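Local coordinates for sister chromatid cohesion protein (Chaetomium thermophilum, PDB 5T8V) that probably loads cohesin onto chromatin as a member of the SCC2/Nipped-B family, represented here by its C-terminal HEAT-repeat fragment, at residues M258-L266 / P305-T316; N418-L426 / Q528-E539. One frame throughout, in Å; residues are numbered along the deposited sequence.

Contact 1. Residues M258-L266 / P305-T316; sequences MDMICQIFL and PVSALIMRLVQT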
# COMPACT_ATOMS: atom_id res chain seq x y z
N MET A 258 36.21 -15.36 22.29
CA MET A 258 36.14 -14.26 21.33
C MET A 258 37.49 -13.57 21.18
O MET A 258 37.95 -13.30 20.07
CB MET A 258 35.07 -13.26 21.75
CG MET A 258 33.66 -13.81 21.63
SD MET A 258 32.41 -12.61 22.10
CE MET A 258 30.91 -13.53 21.74
N ASP A 259 38.15 -13.28 22.31
CA ASP A 259 39.48 -12.67 22.25
C ASP A 259 40.43 -13.53 21.44
O ASP A 259 41.17 -13.02 20.59
CB ASP A 259 40.02 -12.46 23.67
CG ASP A 259 39.28 -11.37 24.42
OD1 ASP A 259 38.30 -10.83 23.87
OD2 ASP A 259 39.68 -11.06 25.56
N MET A 260 40.42 -14.84 21.68
CA MET A 260 41.34 -15.73 20.97
C MET A 260 41.08 -15.70 19.47
O MET A 260 42.02 -15.61 18.66
CB MET A 260 41.21 -17.15 21.51
CG MET A 260 42.29 -18.10 21.02
SD MET A 260 42.17 -19.74 21.75
CE MET A 260 42.60 -19.39 23.46
N ILE A 261 39.81 -15.78 19.06
CA ILE A 261 39.49 -15.79 17.64
C ILE A 261 39.88 -14.46 17.00
O ILE A 261 40.36 -14.43 15.86
CB ILE A 261 38.00 -16.10 17.42
CG1 ILE A 261 37.67 -17.50 17.94
CG2 ILE A 261 37.66 -16.00 15.93
CD1 ILE A 261 36.20 -17.85 17.90
N CYS A 262 39.66 -13.35 17.70
CA CYS A 262 40.10 -12.06 17.17
C CYS A 262 41.61 -12.03 16.99
O CYS A 262 42.12 -11.48 16.00
CB CYS A 262 39.65 -10.93 18.09
SG CYS A 262 37.88 -10.63 18.04
N GLN A 263 42.35 -12.62 17.93
CA GLN A 263 43.80 -12.64 17.82
C GLN A 263 44.24 -13.44 16.60
O GLN A 263 45.01 -12.95 15.77
CB GLN A 263 44.41 -13.21 19.10
CG GLN A 263 44.77 -12.14 20.10
CD GLN A 263 46.11 -11.51 19.79
OE1 GLN A 263 47.15 -12.10 20.06
NE2 GLN A 263 46.09 -10.31 19.23
N ILE A 264 43.77 -14.68 16.48
CA ILE A 264 44.11 -15.49 15.31
C ILE A 264 43.73 -14.75 14.03
O ILE A 264 44.50 -14.72 13.06
CB ILE A 264 43.42 -16.87 15.40
CG1 ILE A 264 43.89 -17.61 16.65
CG2 ILE A 264 43.71 -17.69 14.14
CD1 ILE A 264 43.16 -18.92 16.91
N PHE A 265 42.54 -14.15 14.02
CA PHE A 265 42.07 -13.43 12.84
C PHE A 265 42.98 -12.26 12.48
O PHE A 265 43.17 -11.95 11.30
CB PHE A 265 40.64 -12.93 13.09
CG PHE A 265 40.03 -12.19 11.94
CD1 PHE A 265 40.22 -10.83 11.80
CD2 PHE A 265 39.25 -12.86 11.01
CE1 PHE A 265 39.65 -10.14 10.75
CE2 PHE A 265 38.68 -12.17 9.95
CZ PHE A 265 38.88 -10.81 9.82
N LEU A 266 43.57 -11.62 13.49
CA LEU A 266 44.37 -10.42 13.25
C LEU A 266 45.78 -10.77 12.76
O LEU A 266 46.28 -10.14 11.83
CB LEU A 266 44.43 -9.59 14.53
CG LEU A 266 45.31 -8.34 14.56
CD1 LEU A 266 44.72 -7.34 15.52
CD2 LEU A 266 46.74 -8.68 14.98
N PRO A 305 25.90 -14.35 20.35
CA PRO A 305 27.36 -14.13 20.46
C PRO A 305 28.09 -14.15 19.13
O PRO A 305 29.10 -13.45 18.99
CB PRO A 305 27.81 -15.28 21.37
CG PRO A 305 26.79 -16.35 21.16
CD PRO A 305 25.49 -15.63 20.95
N VAL A 306 27.61 -14.92 18.15
CA VAL A 306 28.26 -14.92 16.85
C VAL A 306 28.23 -13.53 16.24
O VAL A 306 29.20 -13.10 15.60
CB VAL A 306 27.59 -15.96 15.92
CG1 VAL A 306 26.13 -15.62 15.69
CG2 VAL A 306 28.35 -16.06 14.61
N SER A 307 27.12 -12.80 16.41
CA SER A 307 27.06 -11.43 15.91
C SER A 307 28.15 -10.58 16.55
O SER A 307 28.90 -9.87 15.86
CB SER A 307 25.68 -10.84 16.19
OG SER A 307 24.66 -11.56 15.52
N ALA A 308 28.26 -10.64 17.88
CA ALA A 308 29.29 -9.88 18.58
C ALA A 308 30.67 -10.22 18.06
O ALA A 308 31.51 -9.33 17.87
CB ALA A 308 29.20 -10.15 20.08
N LEU A 309 30.94 -11.51 17.80
CA LEU A 309 32.26 -11.90 17.32
C LEU A 309 32.50 -11.36 15.91
O LEU A 309 33.56 -10.80 15.63
CB LEU A 309 32.41 -13.42 17.34
CG LEU A 309 33.73 -13.92 16.73
CD1 LEU A 309 34.92 -13.37 17.49
CD2 LEU A 309 33.76 -15.43 16.69
N ILE A 310 31.53 -11.54 15.01
CA ILE A 310 31.66 -11.01 13.66
C ILE A 310 32.03 -9.53 13.71
O ILE A 310 33.02 -9.09 13.11
CB ILE A 310 30.35 -11.24 12.87
CG1 ILE A 310 30.14 -12.73 12.59
CG2 ILE A 310 30.33 -10.42 11.58
CD1 ILE A 310 31.12 -13.33 11.59
N MET A 311 31.23 -8.74 14.43
CA MET A 311 31.49 -7.31 14.49
C MET A 311 32.88 -7.04 15.07
O MET A 311 33.62 -6.20 14.54
CB MET A 311 30.41 -6.62 15.32
CG MET A 311 29.01 -6.85 14.76
SD MET A 311 27.72 -6.16 15.80
CE MET A 311 27.97 -4.44 15.47
N ARG A 312 33.25 -7.76 16.13
CA ARG A 312 34.59 -7.59 16.70
C ARG A 312 35.67 -7.82 15.65
O ARG A 312 36.63 -7.05 15.54
CB ARG A 312 34.78 -8.55 17.87
CG ARG A 312 34.15 -8.07 19.17
CD ARG A 312 34.73 -8.81 20.36
NE ARG A 312 36.16 -8.57 20.51
CZ ARG A 312 36.91 -9.12 21.46
NH1 ARG A 312 36.37 -9.95 22.35
NH2 ARG A 312 38.21 -8.85 21.52
N LEU A 313 35.53 -8.89 14.86
CA LEU A 313 36.48 -9.15 13.79
C LEU A 313 36.52 -7.99 12.80
O LEU A 313 37.59 -7.64 12.28
CB LEU A 313 36.13 -10.45 13.06
CG LEU A 313 36.16 -11.74 13.87
CD1 LEU A 313 35.91 -12.93 12.95
CD2 LEU A 313 37.47 -11.90 14.61
N VAL A 314 35.37 -7.38 12.53
CA VAL A 314 35.36 -6.23 11.64
C VAL A 314 36.10 -5.05 12.26
O VAL A 314 36.69 -4.24 11.53
CB VAL A 314 33.91 -5.85 11.26
CG1 VAL A 314 33.89 -4.56 10.43
CG2 VAL A 314 33.25 -6.98 10.51
N GLN A 315 36.09 -4.92 13.59
CA GLN A 315 36.74 -3.78 14.23
C GLN A 315 38.20 -4.03 14.58
O GLN A 315 38.90 -3.07 14.94
CB GLN A 315 35.99 -3.36 15.50
CG GLN A 315 34.54 -3.76 15.55
CD GLN A 315 33.72 -2.94 16.52
OE1 GLN A 315 32.58 -2.58 16.24
NE2 GLN A 315 34.29 -2.66 17.69
N THR A 316 38.68 -5.27 14.49
CA THR A 316 40.10 -5.52 14.70
C THR A 316 40.97 -4.92 13.59
O THR A 316 42.19 -4.93 13.72
CB THR A 316 40.39 -7.02 14.78
OG1 THR A 316 39.86 -7.69 13.63
CG2 THR A 316 39.78 -7.62 16.04
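Met258 drives its side chain as a knob into a hole on the other helix, framed by Pro305, Ala308, Leu309 and Arg312. Its chain is extended beyond CG, which carries the terminal methyl across to the first turn of helix 305-315, where CE rests 3.6 Å from Pro305 CB. The two helix segments, packed within the HEAT-repeat array, run in broadly the same direction, crossing at -37° with a closest axis approach of 9.7 Å, so successive turns of one meet successive turns of the other. Level with Met258, and one turn on from Pro305, Leu309 spreads its two methyls as a fork: CD2 lies 3.6 Å from Ile261 CD1, while CD1 faces the Met258 carbonyl and the sulfur of Cys262. Leu313 CD2 packs beside the short Cys262 side chain, 3.7 Å from Cys262 SG, and also presses on Phe265 CB. Leu313 CB sits squarely above the Phe265 ring, 4.1 Å from its centroid, a CH-pi contact. Thr316 adds a further bump, with CG2 3.9 Å from Cys262 CB. Its hydroxyl is turned back to donate to the Leu313 carbonyl, which fixes the rotation that presents this methyl.

Arg312, itself buried, passes over Cys262 SG, which lies on one guanidinium face, and reaches the partly exposed Asp259. The chain bends at chi3 (62°) and brings NH1 to Asp259 OD1 at 2.6 Å, in the guanidinium plane; NH2 adds a weak bond to the same oxygen. The carboxylate and guanidinium planes are 80° apart, so this is a one-oxygen salt bridge, not a two-pronged one. A mostly apolar, buried interface between helices 247-267 and 305-315 is thus bordered by one ion pair, which probably offsets the charge of the buried Arg312.

Contact 2. Residues N418-L426 / Q528-E539; sequences NPDWPAAEL and QLSSAMTFIISE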
# COMPACT_ATOMS: atom_id res chain seq x y z
N ASN A 418 25.11 2.05 18.86
CA ASN A 418 25.89 1.75 20.05
C ASN A 418 27.35 2.07 19.77
O ASN A 418 27.97 1.40 18.93
CB ASN A 418 25.73 0.28 20.43
CG ASN A 418 26.32 -0.03 21.79
OD1 ASN A 418 27.32 0.57 22.20
ND2 ASN A 418 25.71 -0.97 22.50
N PRO A 419 27.96 3.06 20.44
CA PRO A 419 29.36 3.39 20.13
C PRO A 419 30.33 2.26 20.42
O PRO A 419 31.46 2.29 19.92
CB PRO A 419 29.64 4.61 21.02
CG PRO A 419 28.62 4.54 22.11
CD PRO A 419 27.40 3.93 21.49
N ASP A 420 29.93 1.26 21.22
CA ASP A 420 30.78 0.09 21.44
C ASP A 420 30.91 -0.76 20.19
O ASP A 420 31.80 -1.62 20.14
CB ASP A 420 30.21 -0.77 22.57
CG ASP A 420 30.35 -0.12 23.92
OD1 ASP A 420 30.57 1.11 23.98
OD2 ASP A 420 30.22 -0.84 24.94
N TRP A 421 30.05 -0.56 19.20
CA TRP A 421 29.94 -1.48 18.06
C TRP A 421 29.85 -0.69 16.76
O TRP A 421 28.85 -0.73 16.05
CB TRP A 421 28.72 -2.38 18.24
CG TRP A 421 28.83 -3.27 19.44
CD1 TRP A 421 28.20 -3.10 20.64
CD2 TRP A 421 29.62 -4.46 19.56
NE1 TRP A 421 28.55 -4.12 21.50
CE2 TRP A 421 29.42 -4.96 20.86
CE3 TRP A 421 30.48 -5.15 18.69
CZ2 TRP A 421 30.05 -6.12 21.32
CZ3 TRP A 421 31.09 -6.30 19.15
CH2 TRP A 421 30.88 -6.77 20.45
N PRO A 422 30.92 0.05 16.42
CA PRO A 422 30.89 0.84 15.17
C PRO A 422 30.85 -0.00 13.90
O PRO A 422 30.61 0.57 12.83
CB PRO A 422 32.19 1.66 15.25
CG PRO A 422 33.06 0.91 16.19
CD PRO A 422 32.15 0.28 17.19
N ALA A 423 31.06 -1.31 13.98
CA ALA A 423 30.97 -2.15 12.79
C ALA A 423 29.54 -2.42 12.36
O ALA A 423 29.33 -2.91 11.24
CB ALA A 423 31.68 -3.48 13.04
N ALA A 424 28.55 -2.11 13.20
CA ALA A 424 27.16 -2.27 12.80
C ALA A 424 26.83 -1.41 11.59
O ALA A 424 26.21 -1.88 10.63
CB ALA A 424 26.23 -1.93 13.97
N GLU A 425 27.23 -0.14 11.63
CA GLU A 425 26.93 0.75 10.51
C GLU A 425 27.67 0.32 9.25
O GLU A 425 27.18 0.57 8.15
CB GLU A 425 27.29 2.19 10.87
CG GLU A 425 27.02 3.21 9.76
CD GLU A 425 28.13 3.29 8.73
OE1 GLU A 425 29.27 2.85 9.04
OE2 GLU A 425 27.88 3.77 7.60
N LEU A 426 28.84 -0.31 9.39
CA LEU A 426 29.59 -0.73 8.22
C LEU A 426 28.97 -1.97 7.58
O LEU A 426 28.77 -2.01 6.36
CB LEU A 426 31.05 -0.99 8.60
CG LEU A 426 31.98 -1.48 7.50
CD1 LEU A 426 31.93 -0.58 6.28
CD2 LEU A 426 33.40 -1.57 8.03
N GLN A 528 37.61 -5.63 23.28
CA GLN A 528 36.50 -5.21 22.43
C GLN A 528 36.38 -3.69 22.41
O GLN A 528 36.28 -3.08 21.34
CB GLN A 528 35.21 -5.86 22.93
CG GLN A 528 33.97 -5.50 22.14
CD GLN A 528 33.38 -4.17 22.54
OE1 GLN A 528 33.43 -3.20 21.77
NE2 GLN A 528 32.83 -4.09 23.75
N LEU A 529 36.39 -3.07 23.59
CA LEU A 529 36.19 -1.63 23.66
C LEU A 529 37.36 -0.87 23.04
O LEU A 529 37.16 0.16 22.38
CB LEU A 529 35.98 -1.21 25.12
CG LEU A 529 35.03 -0.04 25.41
CD1 LEU A 529 33.64 -0.26 24.82
CD2 LEU A 529 34.93 0.16 26.91
N SER A 530 38.58 -1.37 23.23
CA SER A 530 39.74 -0.71 22.62
C SER A 530 39.74 -0.88 21.10
O SER A 530 40.19 0.02 20.38
CB SER A 530 41.03 -1.26 23.22
OG SER A 530 41.16 -2.64 22.95
N SER A 531 39.24 -2.01 20.61
CA SER A 531 39.08 -2.17 19.16
C SER A 531 38.06 -1.17 18.63
O SER A 531 38.28 -0.52 17.60
CB SER A 531 38.66 -3.60 18.83
OG SER A 531 37.32 -3.84 19.22
N ALA A 532 36.92 -1.04 19.32
CA ALA A 532 35.95 -0.02 18.93
C ALA A 532 36.58 1.36 18.91
O ALA A 532 36.32 2.16 18.00
CB ALA A 532 34.75 -0.04 19.88
N MET A 533 37.44 1.65 19.89
CA MET A 533 38.08 2.96 19.95
C MET A 533 39.00 3.19 18.76
O MET A 533 38.93 4.22 18.10
CB MET A 533 38.85 3.11 21.27
CG MET A 533 38.02 3.74 22.37
SD MET A 533 39.01 4.19 23.80
CE MET A 533 39.08 2.62 24.66
N THR A 534 39.89 2.23 18.47
CA THR A 534 40.79 2.41 17.33
C THR A 534 40.00 2.55 16.03
O THR A 534 40.31 3.41 15.19
CB THR A 534 41.78 1.24 17.24
OG1 THR A 534 41.06 0.00 17.14
CG2 THR A 534 42.69 1.21 18.45
N PHE A 535 38.97 1.72 15.85
CA PHE A 535 38.11 1.82 14.68
C PHE A 535 37.55 3.23 14.53
O PHE A 535 37.67 3.86 13.47
CB PHE A 535 36.98 0.80 14.81
CG PHE A 535 36.16 0.61 13.56
CD1 PHE A 535 35.08 1.44 13.29
CD2 PHE A 535 36.45 -0.41 12.67
CE1 PHE A 535 34.32 1.26 12.16
CE2 PHE A 535 35.69 -0.59 11.54
CZ PHE A 535 34.63 0.24 11.28
N ILE A 536 36.94 3.76 15.60
CA ILE A 536 36.36 5.10 15.53
C ILE A 536 37.43 6.13 15.25
O ILE A 536 37.20 7.10 14.51
CB ILE A 536 35.58 5.40 16.83
CG1 ILE A 536 34.23 4.69 16.80
CG2 ILE A 536 35.38 6.91 17.01
CD1 ILE A 536 33.51 4.68 18.12
N ILE A 537 38.62 5.96 15.83
CA ILE A 537 39.71 6.90 15.57
C ILE A 537 40.04 6.94 14.08
O ILE A 537 40.23 8.02 13.50
CB ILE A 537 40.95 6.53 16.42
CG1 ILE A 537 40.66 6.74 17.90
CG2 ILE A 537 42.16 7.36 16.02
CD1 ILE A 537 41.68 6.09 18.83
N SER A 538 40.12 5.78 13.45
CA SER A 538 40.40 5.75 12.01
C SER A 538 39.27 6.39 11.22
O SER A 538 39.52 7.13 10.26
CB SER A 538 40.65 4.32 11.55
OG SER A 538 39.59 3.46 11.92
N GLU A 539 38.01 6.14 11.61
CA GLU A 539 36.90 6.82 10.96
C GLU A 539 37.04 8.34 11.07
O GLU A 539 36.79 9.07 10.10
CB GLU A 539 35.57 6.38 11.58
CG GLU A 539 35.11 5.01 11.14
CD GLU A 539 33.71 4.69 11.63
OE1 GLU A 539 33.22 5.38 12.56
OE2 GLU A 539 33.09 3.74 11.09
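Asp420 and Ala532 bring the backbones nearest, CA to CA 5.7 Å, where a type I beta turn from Asn418 to Trp421 lies against helix 527-550. Ala532 points its CB into the turn, 3.4 Å from Asp420 O and 3.8 Å from Pro422 CD. A turn of helix later, Phe535 carries its CG anti to the backbone N (chi1 -169°), which swings the ring across to Pro422, where CD1 comes 3.5 Å from Pro422 CB. The proline ring and the phenyl lie side by side, pointing opposite ways, while Leu426 CD2 meets the phenyl at its edge, in plane, 3.9 Å from CZ. Ile536 closes the other flank, laying CG1 against the proline and sending CD1 to the Pro419 carbonyl.

The bend is stabilised within its own segment by an Asx turn: Asn418 OD1 accepts from Asp420 N at 2.9 Å. This connection leads into helix 423-440, so the contact seats an inter-helix turn of the HEAT-repeat solenoid on a later helix. Next to it, Leu529 CD1 packs against the Asp420 carboxylate, whose OD2 makes a salt bridge with Arg520.

At the start of segment 528-539, the Gln528 chain is bent at chi2 and lays its amide over one face of Trp421, toward the rim. Ring and amide planes lie only 17° apart, and Gln528 CG is 3.7 Å from Trp421 CH2. With an alanine in place of Gln528, the indole rim would probably lose this flat cover and the Asp420 carbonyl a polar neighbour. Farther along, Glu425 OE1 and Glu539 OE2, like charges, lie 4.4 Å apart; Glu425 OE2 has a salt bridge to Arg429, which probably eases this.

Contacts 1 and 2 are both mostly buried, each with a few partly exposed residues at its margin, and their centres are about 12 Å apart. They use different segments, yet helix 305-315 sits between them: besides packing on helix 247-267 in contact 1, it touches both sides of contact 2. Gln315 OE1 probably accepts a hydrogen bond from Ala423 N, Met311 meets Trp421 and Ala424, and Arg312 touches Trp421 and Gln528. Contact 1 is a helix-on-helix interface with a salt bridge of its own, Asp259 to Arg312, at its partly exposed margin. Contact 2 instead sets a turn on a helix through proline, aromatic and amide surfaces, and Asp420 and Glu425 find their salt bridges outside it.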